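Local coordinates for protein 3-dehydroquinate dehydratase (Enterococcus faecalis, PDB 4PH6) that catalyses the cis-dehydration of 3-dehydroquinate to 3-dehydroshikimate through an imine intermediate, the third step of the chorismate pathway, at residues 156-159 with 160-164. Residues are numbered along the deposited sequence; the frame is centred on the assembly and turned at random.
Sequences EIVA and RLRQM
Glu156 and Arg160, one helical turn apart, are joined by a salt bridge in which NE of Arg160 donates to OE1 of Glu156 at 2.6 Å. The bond is nearly straight, with an N-H...O angle of 160°. OE1 sits at the guanidinium edge, in its plane, and receives the proton on its anti lone pair, pointing away from OE2. Carboxylate and guanidinium planes are 74° apart, which rules out a coplanar pairing. A single bond carries the bridge, since NH2 of Arg160 stays 3.5 Å from that same OE1 of Glu156. Arg160 is stretched straight as far as NE, while Glu156 bends at chi2 (59°) and brings OE1 to it. NH1 of Arg160 is hydrogen-bonded to OD1 of Asn145, a second fixed point that should restrict rotation of the guanidinium.

The backbone beneath is regular alpha-helix: Arg160 N reaches Glu156 O at 2.9 Å, and the same i to i+4 bonding continues from Leu161 to Ile157, Arg162 to Val158 and Gln163 to Ala159. Helix 154-166 links the parallel strands 140-147 and 171-176 as the crossover of a beta-alpha-beta unit of the (beta/alpha)8 barrel.

Burial marks the tightly packed side: Ile157 and Leu161 lie against Ile174 of strand 171-176 and, on helix 181-197, against Ala190 and Met194 respectively. Within the pair, CG2 of Ile157 is 4.2 Å from CD1 of Leu161. The side chains of Leu161 and Lys173, the predicted Schiff-base lysine, lie about 6 Å apart. At the boundary, buried Val158 touches Glu193, and its CG1 is 3.9 Å from CD of Arg162, whose chain then bends and turns the guanidinium off from Val158.

Toward solvent, contacts thin out to CG of exposed Gln163, 3.1 Å from Ala159 O.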
ATOM      1  N   GLU A 156      -3.474  -8.096  20.112  1.00  9.89           N
ATOM      2  CA  GLU A 156      -4.311  -7.190  20.881  1.00 10.59           C
ATOM      3  C   GLU A 156      -5.272  -6.424  19.971  1.00  8.56           C
ATOM      4  O   GLU A 156      -6.421  -6.211  20.333  1.00 10.81           O
ATOM      5  CB  GLU A 156      -3.442  -6.235  21.708  1.00  9.67           C
ATOM      6  CG  GLU A 156      -4.202  -5.151  22.448  1.00 11.25           C
ATOM      7  CD  GLU A 156      -5.230  -5.694  23.426  1.00 16.59           C
ATOM      8  OE1 GLU A 156      -6.205  -4.961  23.707  1.00  9.34           O
ATOM      9  OE2 GLU A 156      -5.062  -6.843  23.908  1.00 12.92           O
ATOM     10  N   ILE A 157      -4.809  -6.033  18.790  1.00 10.14           N
ATOM     11  CA  ILE A 157      -5.674  -5.408  17.787  1.00  7.76           C
ATOM     12  C   ILE A 157      -6.785  -6.380  17.382  1.00 14.75           C
ATOM     13  O   ILE A 157      -7.961  -6.007  17.303  1.00 10.89           O
ATOM     14  CB  ILE A 157      -4.868  -4.966  16.546  1.00  7.74           C
ATOM     15  CG1 ILE A 157      -3.737  -4.015  16.968  1.00 13.07           C
ATOM     16  CG2 ILE A 157      -5.792  -4.303  15.509  1.00  7.32           C
ATOM     17  CD1 ILE A 157      -2.796  -3.570  15.858  1.00 12.28           C
ATOM     18  N   VAL A 158      -6.406  -7.634  17.143  1.00  9.24           N
ATOM     19  CA  VAL A 158      -7.362  -8.677  16.789  1.00  6.04           C
ATOM     20  C   VAL A 158      -8.338  -8.930  17.945  1.00  9.11           C
ATOM     21  O   VAL A 158      -9.534  -9.107  17.728  1.00  7.93           O
ATOM     22  CB  VAL A 158      -6.633 -10.006  16.412  1.00  6.58           C
ATOM     23  CG1 VAL A 158      -7.604 -11.166  16.329  1.00  6.89           C
ATOM     24  CG2 VAL A 158      -5.871  -9.845  15.092  1.00  8.22           C
ATOM     25  N   ALA A 159      -7.825  -8.949  19.171  1.00  6.56           N
ATOM     26  CA  ALA A 159      -8.659  -9.198  20.328  1.00 17.28           C
ATOM     27  C   ALA A 159      -9.658  -8.068  20.506  1.00 15.97           C
ATOM     28  O   ALA A 159     -10.816  -8.313  20.847  1.00 17.20           O
ATOM     29  CB  ALA A 159      -7.807  -9.370  21.596  1.00  7.26           C
ATOM     30  N   ARG A 160      -9.216  -6.836  20.268  1.00  6.33           N
ATOM     31  CA  ARG A 160     -10.113  -5.699  20.407  1.00  6.19           C
ATOM     32  C   ARG A 160     -11.191  -5.732  19.336  1.00  6.23           C
ATOM     33  O   ARG A 160     -12.358  -5.477  19.624  1.00 12.98           O
ATOM     34  CB  ARG A 160      -9.342  -4.384  20.366  1.00  5.71           C
ATOM     35  CG  ARG A 160      -8.476  -4.178  21.599  1.00  5.76           C
ATOM     36  CD  ARG A 160      -7.851  -2.807  21.621  1.00  9.75           C
ATOM     37  NE  ARG A 160      -6.833  -2.693  22.665  1.00 16.39           N
ATOM     38  CZ  ARG A 160      -6.106  -1.597  22.890  1.00 13.21           C
ATOM     39  NH1 ARG A 160      -6.282  -0.511  22.150  1.00  4.86           N
ATOM     40  NH2 ARG A 160      -5.189  -1.599  23.845  1.00 15.29           N
ATOM     41  N   LEU A 161     -10.815  -6.067  18.106  1.00  6.05           N
ATOM     42  CA  LEU A 161     -11.798  -6.150  17.037  1.00 10.69           C
ATOM     43  C   LEU A 161     -12.785  -7.274  17.355  1.00 12.71           C
ATOM     44  O   LEU A 161     -13.981  -7.154  17.098  1.00  6.97           O
ATOM     45  CB  LEU A 161     -11.119  -6.376  15.675  1.00  5.95           C
ATOM     46  CG  LEU A 161     -10.371  -5.158  15.124  1.00 14.07           C
ATOM     47  CD1 LEU A 161      -9.501  -5.527  13.930  1.00  8.41           C
ATOM     48  CD2 LEU A 161     -11.338  -4.014  14.762  1.00  5.44           C
ATOM     49  N   ARG A 162     -12.284  -8.357  17.930  1.00  7.02           N
ATOM     50  CA  ARG A 162     -13.145  -9.487  18.256  1.00  9.00           C
ATOM     51  C   ARG A 162     -14.097  -9.169  19.406  1.00  8.02           C
ATOM     52  O   ARG A 162     -15.215  -9.676  19.430  1.00  8.53           O
ATOM     53  CB  ARG A 162     -12.313 -10.725  18.615  1.00 11.06           C
ATOM     54  CG  ARG A 162     -11.640 -11.417  17.430  1.00  7.91           C
ATOM     55  CD  ARG A 162     -10.883 -12.628  17.913  1.00  9.14           C
ATOM     56  NE  ARG A 162     -11.802 -13.673  18.353  1.00 15.68           N
ATOM     57  CZ  ARG A 162     -11.452 -14.692  19.121  1.00 12.55           C
ATOM     58  NH1 ARG A 162     -10.204 -14.792  19.572  1.00  9.58           N
ATOM     59  NH2 ARG A 162     -12.358 -15.593  19.455  1.00 13.69           N
ATOM     60  N   GLN A 163     -13.660  -8.341  20.354  1.00  7.81           N
ATOM     61  CA  GLN A 163     -14.518  -7.967  21.482  1.00  8.18           C
ATOM     62  C   GLN A 163     -15.665  -7.050  21.030  1.00  9.45           C
ATOM     63  O   GLN A 163     -16.765  -7.127  21.572  1.00 13.07           O
ATOM     64  CB  GLN A 163     -13.704  -7.292  22.599  1.00  8.03           C
ATOM     65  CG  GLN A 163     -12.647  -8.190  23.292  1.00 16.15           C
ATOM     66  CD  GLN A 163     -13.159  -8.841  24.585  1.00 31.28           C
ATOM     67  OE1 GLN A 163     -14.310  -8.593  25.008  1.00 29.21           O
ATOM     68  NE2 GLN A 163     -12.311  -9.676  25.220  1.00  9.43           N
ATOM     69  N   MET A 164     -15.411  -6.191  20.041  1.00  7.55           N
ATOM     70  CA  MET A 164     -16.459  -5.344  19.488  1.00  7.53           C
ATOM     71  C   MET A 164     -17.545  -6.179  18.833  1.00 12.15           C
ATOM     72  O   MET A 164     -18.731  -5.929  19.036  1.00  8.36           O
ATOM     73  CB  MET A 164     -15.889  -4.363  18.461  1.00 10.62           C
ATOM     74  CG  MET A 164     -14.825  -3.433  19.013  1.00  7.52           C
ATOM     75  SD  MET A 164     -14.138  -2.377  17.724  1.00  6.02           S
ATOM     76  CE  MET A 164     -12.512  -2.039  18.391  1.00 15.96           C
TER